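PDB 4JZ5: Gp26 from Listeria phage P40, which probably cleaves the glycan strands of the Listeria cell-wall peptidoglycan, as an endolysin whose catalytic domain belongs to glycosyl hydrolase family 25. Local coordinates for residues 24-29 with 38-43; 198-203 with 207-212. One frame throughout, in Å; residues are numbered along the deposited sequence.

Both contacts lie on the face of the sheet that carries Leu24, Leu26 and Met209, near the antiparallel pair of strands 25-28 and 206-211, and their centres are about 7 Å apart. Interaction 1 is the more open one: it is partly buried, has no direct hydrogen bond, and combines a leucine pair with a water bridge between the backbones of Leu24 and Asp43. Interaction 2 is buried and joined by two backbone hydrogen bonds, with isoleucine, valine and methionine packed around them. The two share an apolar layer, since Leu24 and Leu26 lean on Met209 and Leu26 also meets Ile200. On the opposite face of the same two strands, the carboxylates of Asp27 and Asp208 come close together.

Interaction 1. Residues 24-29 with 38-43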
loop_
_atom_site.group_PDB
_atom_site.type_symbol
_atom_site.label_atom_id
_atom_site.label_comp_id
_atom_site.label_asym_id
_atom_site.label_seq_id
_atom_site.Cartn_x
_atom_site.Cartn_y
_atom_site.Cartn_z
ATOM N N LEU A 24 6.025 -13.126 2.643
ATOM C CA LEU A 24 4.737 -12.621 3.093
ATOM C C LEU A 24 4.839 -11.144 3.449
ATOM O O LEU A 24 5.635 -10.744 4.306
ATOM C CB LEU A 24 4.268 -13.400 4.312
ATOM C CG LEU A 24 2.939 -12.929 4.910
ATOM C CD1 LEU A 24 1.816 -12.991 3.886
ATOM C CD2 LEU A 24 2.611 -13.778 6.129
ATOM N N VAL A 25 4.031 -10.337 2.775
ATOM C CA VAL A 25 3.902 -8.918 3.043
ATOM C C VAL A 25 2.432 -8.659 3.367
ATOM O O VAL A 25 1.554 -9.152 2.670
ATOM C CB VAL A 25 4.341 -8.102 1.795
ATOM C CG1 VAL A 25 3.959 -6.632 1.944
ATOM C CG2 VAL A 25 5.841 -8.288 1.546
ATOM N N LEU A 26 2.158 -7.931 4.444
ATOM C CA LEU A 26 0.782 -7.595 4.793
ATOM C C LEU A 26 0.466 -6.162 4.440
ATOM O O LEU A 26 1.361 -5.324 4.383
ATOM C CB LEU A 26 0.550 -7.758 6.295
ATOM C CG LEU A 26 0.816 -9.126 6.895
ATOM C CD1 LEU A 26 0.477 -9.116 8.373
ATOM C CD2 LEU A 26 0.056 -10.203 6.143
ATOM N N ASP A 27 -0.810 -5.867 4.245
ATOM C CA ASP A 27 -1.263 -4.489 4.322
ATOM C C ASP A 27 -2.426 -4.423 5.295
ATOM O O ASP A 27 -3.261 -5.330 5.335
ATOM C CB ASP A 27 -1.585 -3.888 2.940
ATOM C CG ASP A 27 -2.664 -4.622 2.204
ATOM O OD1 ASP A 27 -2.345 -5.544 1.441
ATOM O OD2 ASP A 27 -3.839 -4.214 2.363
ATOM N N ILE A 28 -2.437 -3.377 6.117
ATOM C CA ILE A 28 -3.397 -3.211 7.198
ATOM C C ILE A 28 -3.891 -1.771 7.243
ATOM O O ILE A 28 -3.294 -0.848 6.671
ATOM C CB ILE A 28 -2.812 -3.638 8.568
ATOM C CG1 ILE A 28 -1.605 -2.773 8.937
ATOM C CG2 ILE A 28 -2.450 -5.105 8.550
ATOM C CD1 ILE A 28 -1.046 -3.053 10.330
ATOM N N SER A 29 -4.996 -1.600 7.957
ATOM C CA SER A 29 -5.668 -0.325 8.072
ATOM C C SER A 29 -6.478 -0.325 9.360
ATOM O O SER A 29 -6.284 -1.161 10.238
ATOM C CB SER A 29 -6.607 -0.107 6.884
ATOM O OG SER A 29 -7.718 -0.981 6.970
ATOM N N SER A 38 4.566 -7.748 17.434
ATOM C CA SER A 38 5.681 -8.664 17.620
ATOM C C SER A 38 5.398 -10.028 16.992
ATOM O O SER A 38 6.327 -10.732 16.566
ATOM C CB SER A 38 6.036 -8.796 19.108
ATOM O OG SER A 38 5.013 -9.429 19.852
ATOM N N GLY A 39 4.122 -10.414 16.969
ATOM C CA GLY A 39 3.706 -11.668 16.363
ATOM C C GLY A 39 3.827 -11.711 14.847
ATOM O O GLY A 39 3.669 -12.778 14.253
ATOM N N LEU A 40 4.109 -10.573 14.224
ATOM C CA LEU A 40 4.338 -10.526 12.785
ATOM C C LEU A 40 5.791 -10.811 12.408
ATOM O O LEU A 40 6.096 -11.100 11.250
ATOM C CB LEU A 40 3.994 -9.149 12.259
ATOM C CG LEU A 40 2.585 -8.632 12.531
ATOM C CD1 LEU A 40 2.415 -7.244 11.949
ATOM C CD2 LEU A 40 1.527 -9.568 11.959
ATOM N N LYS A 41 6.695 -10.730 13.377
ATOM C CA LYS A 41 8.119 -10.714 13.075
ATOM C C LYS A 41 8.626 -12.011 12.476
ATOM O O LYS A 41 9.520 -11.991 11.624
ATOM C CB LYS A 41 8.900 -10.348 14.326
ATOM C CG LYS A 41 8.722 -8.900 14.698
ATOM C CD LYS A 41 9.619 -7.979 13.878
ATOM C CE LYS A 41 11.093 -8.074 14.294
ATOM N NZ LYS A 41 11.949 -7.097 13.573
ATOM N N GLU A 42 8.060 -13.141 12.885
ATOM C CA GLU A 42 8.554 -14.421 12.409
ATOM C C GLU A 42 8.394 -14.596 10.902
ATOM O O GLU A 42 9.330 -15.034 10.225
ATOM C CB GLU A 42 7.850 -15.562 13.141
ATOM C CG GLU A 42 8.385 -16.931 12.772
ATOM C CD GLU A 42 7.816 -18.036 13.634
ATOM O OE1 GLU A 42 8.288 -19.184 13.500
ATOM O OE2 GLU A 42 6.898 -17.762 14.437
ATOM N N ASP A 43 7.212 -14.287 10.382
ATOM C CA ASP A 43 6.880 -14.642 8.999
ATOM C C ASP A 43 6.713 -13.475 8.036
ATOM O O ASP A 43 6.743 -13.685 6.826
ATOM C CB ASP A 43 5.582 -15.461 8.947
ATOM C CG ASP A 43 5.709 -16.819 9.604
ATOM O OD1 ASP A 43 6.837 -17.324 9.700
ATOM O OD2 ASP A 43 4.668 -17.380 10.001
HETATM O O HOH W 1 8.165 -12.791 4.535
#
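Leu24 and Asp43 mark the closest backbone approach, with CA atoms 6.6 Å apart, and the gap widens to 9.2 Å between the CA atoms of Leu26 and Leu40; no hydrogen bond passes directly from one segment to the other. At the tight end a water does the joining. It accepts the N-H of Leu24 at 2.9 Å from N and donates to the carbonyl of Asp43 at 2.8 Å from O, so it satisfies polar groups of both backbones at once. The Asp43 carbonyl oxygen, besides taking this hydrogen bond from the water, has CB of Leu24 packed against it, 3.5 Å from O. The carboxylate of Asp43 leads off away from the strand, and this residue meets Leu24 mainly through its backbone. Farther along, the contact is purely apolar: CD1 of Leu26 touches CD2 of Leu40 at 3.8 Å, the two side chains crossing at a slant. Leu26 has CG anti to its carbonyl carbon (chi1 -58°) and then runs out fully extended, which carries CD1 to the meeting point.

In the eight-stranded barrel known for family 25 hydrolases, residues 38-43 belong to the connection from the first strand to the second, here a loop with helix-like turns. Strand 25-28 pairs in parallel with strand 46-53, Leu26 bonding to the backbones of Phe46 and Val48. Leu40 goes on to touch Met74, Ala202 and Ile200, while Lys41 NZ reaches Val72 O at the end of helix 62-72.

Interaction 2. Residues 198-203 with 207-212; sequences GRIKAI and VDMNTC
A single antiparallel bridge, Gly198 with Val207, ties strand 197-200 to the final barrel strand, 206-211; the short connection between them includes a type I turn. It is a hydrogen-bonded pair. Gly198 N donates to Val207 O at 2.8 Å along a bent path, with 134° at the hydrogen, and Val207 N returns a longer bond, 3.2 Å to Gly198 O, at a straighter 153°. Past this pair the strands splay apart, their short axes standing 97° to each other, and what fills the angle between them is side chain.

Met209 comes in against the glycine: its SD lies 3.6 Å from Gly198 CA, so the thioether packs directly on the backbone of the glycine. The chain is bent at its last torsion, which carries CE over toward the Leu24 side chain. Separately, CE makes a loose contact with CG2 of Ile200, 4.2 Å away. Val207 works with both methyls. CG1, set between the backbone N and the carbonyl carbon, lies 3.8 Å from Gly198 O and also faces CG1 of Ile200, while CG2 meets CD1 of Ile203 at 4.1 Å, those two side chains crossing nearly at a right angle. Ile203 is brought back toward Val207 by the type I turn, which runs from Ile200 to Ile203 and is closed by Ile203 N to Ile200 O at 3.1 Å.

Strand 206-211 is itself held between two others, strand 191-195 and strand 25-28, both antiparallel to it. Val207 touches Ile28, Met209 rests on Leu26 and Tyr194, and Ile200 reaches Leu26 and Leu40 of the loop that follows strand 25-28.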
loop_
_atom_site.group_PDB
_atom_site.type_symbol
_atom_site.label_atom_id
_atom_site.label_comp_id
_atom_site.label_asym_id
_atom_site.label_seq_id
_atom_site.Cartn_x
_atom_site.Cartn_y
_atom_site.Cartn_z
ATOM N N GLY A 198 -6.808 -13.406 4.498
ATOM C CA GLY A 198 -5.726 -14.047 5.205
ATOM C C GLY A 198 -6.047 -14.315 6.657
ATOM O O GLY A 198 -6.847 -13.605 7.285
ATOM N N ARG A 199 -5.385 -15.332 7.182
ATOM C CA ARG A 199 -5.486 -15.675 8.580
ATOM C C ARG A 199 -4.094 -15.789 9.159
ATOM O O ARG A 199 -3.293 -16.639 8.756
ATOM C CB ARG A 199 -6.228 -16.979 8.757
ATOM C CG ARG A 199 -6.653 -17.210 10.184
ATOM C CD ARG A 199 -7.251 -18.588 10.334
ATOM N NE ARG A 199 -6.260 -19.626 10.065
ATOM C CZ ARG A 199 -5.416 -20.117 10.969
ATOM N NH1 ARG A 199 -5.433 -19.676 12.222
ATOM N NH2 ARG A 199 -4.549 -21.057 10.622
ATOM N N ILE A 200 -3.794 -14.912 10.095
ATOM C CA ILE A 200 -2.551 -15.017 10.839
ATOM C C ILE A 200 -2.855 -14.827 12.318
ATOM O O ILE A 200 -3.735 -14.058 12.696
ATOM C CB ILE A 200 -1.506 -14.006 10.355
ATOM C CG1 ILE A 200 -1.988 -12.585 10.615
ATOM C CG2 ILE A 200 -1.218 -14.229 8.878
ATOM C CD1 ILE A 200 -0.970 -11.560 10.251
ATOM N N LYS A 201 -2.111 -15.526 13.152
ATOM C CA LYS A 201 -2.403 -15.564 14.572
ATOM C C LYS A 201 -2.410 -14.176 15.205
ATOM O O LYS A 201 -3.162 -13.903 16.120
ATOM C CB LYS A 201 -1.384 -16.457 15.275
ATOM C CG LYS A 201 -1.482 -16.477 16.782
ATOM C CD LYS A 201 -0.416 -17.384 17.382
ATOM C CE LYS A 201 -0.520 -17.446 18.896
ATOM N NZ LYS A 201 -1.840 -17.968 19.344
ATOM N N ALA A 202 -1.574 -13.293 14.683
ATOM C CA ALA A 202 -1.374 -11.974 15.281
ATOM C C ALA A 202 -2.529 -11.001 15.067
ATOM O O ALA A 202 -2.540 -9.927 15.662
ATOM C CB ALA A 202 -0.110 -11.361 14.730
ATOM N N ILE A 203 -3.485 -11.357 14.213
ATOM C CA ILE A 203 -4.569 -10.452 13.846
ATOM C C ILE A 203 -5.876 -11.238 13.811
ATOM O O ILE A 203 -5.987 -12.227 13.095
ATOM C CB ILE A 203 -4.333 -9.815 12.462
ATOM C CG1 ILE A 203 -3.017 -9.046 12.458
ATOM C CG2 ILE A 203 -5.468 -8.891 12.099
ATOM C CD1 ILE A 203 -2.667 -8.451 11.095
ATOM N N VAL A 207 -7.136 -10.410 6.887
ATOM C CA VAL A 207 -6.092 -9.496 6.506
ATOM C C VAL A 207 -5.669 -9.768 5.071
ATOM O O VAL A 207 -5.613 -10.895 4.593
ATOM C CB VAL A 207 -4.903 -9.554 7.492
ATOM C CG1 VAL A 207 -4.214 -10.890 7.452
ATOM C CG2 VAL A 207 -3.928 -8.404 7.234
ATOM N N ASP A 208 -5.352 -8.680 4.379
ATOM C CA ASP A 208 -4.777 -8.743 3.043
ATOM C C ASP A 208 -3.366 -9.296 3.093
ATOM O O ASP A 208 -2.512 -8.798 3.859
ATOM C CB ASP A 208 -4.671 -7.346 2.427
ATOM C CG ASP A 208 -6.001 -6.707 2.099
ATOM O OD1 ASP A 208 -7.050 -7.372 2.031
ATOM O OD2 ASP A 208 -5.989 -5.457 1.866
ATOM N N MET A 209 -3.097 -10.290 2.253
ATOM C CA MET A 209 -1.778 -10.902 2.164
ATOM C C MET A 209 -1.221 -10.744 0.773
ATOM O O MET A 209 -1.950 -10.771 -0.220
ATOM C CB MET A 209 -1.843 -12.366 2.551
ATOM C CG MET A 209 -2.213 -12.530 4.008
ATOM S SD MET A 209 -2.242 -14.242 4.548
ATOM C CE MET A 209 -0.529 -14.663 4.756
ATOM N N ASN A 210 0.096 -10.573 0.727
ATOM C CA ASN A 210 0.819 -10.247 -0.485
ATOM C C ASN A 210 2.097 -11.068 -0.548
ATOM O O ASN A 210 2.651 -11.460 0.481
ATOM C CB ASN A 210 1.223 -8.757 -0.543
ATOM C CG ASN A 210 0.074 -7.802 -0.294
ATOM O OD1 ASN A 210 -0.538 -7.308 -1.221
ATOM N ND2 ASN A 210 -0.194 -7.515 0.969
ATOM N N THR A 211 2.591 -11.284 -1.766
ATOM C CA THR A 211 3.886 -11.914 -1.940
ATOM C C THR A 211 4.652 -11.245 -3.079
ATOM O O THR A 211 4.078 -10.518 -3.883
ATOM C CB THR A 211 3.767 -13.452 -2.154
ATOM O OG1 THR A 211 5.054 -14.052 -2.016
ATOM C CG2 THR A 211 3.197 -13.794 -3.514
ATOM N N CYS A 212 5.954 -11.501 -3.106
ATOM C CA CYS A 212 6.862 -10.893 -4.062
ATOM C C CYS A 212 8.180 -11.631 -3.988
ATOM O O CYS A 212 8.398 -12.464 -3.102
ATOM C CB CYS A 212 7.074 -9.404 -3.755
ATOM S SG CYS A 212 7.753 -9.056 -2.100
#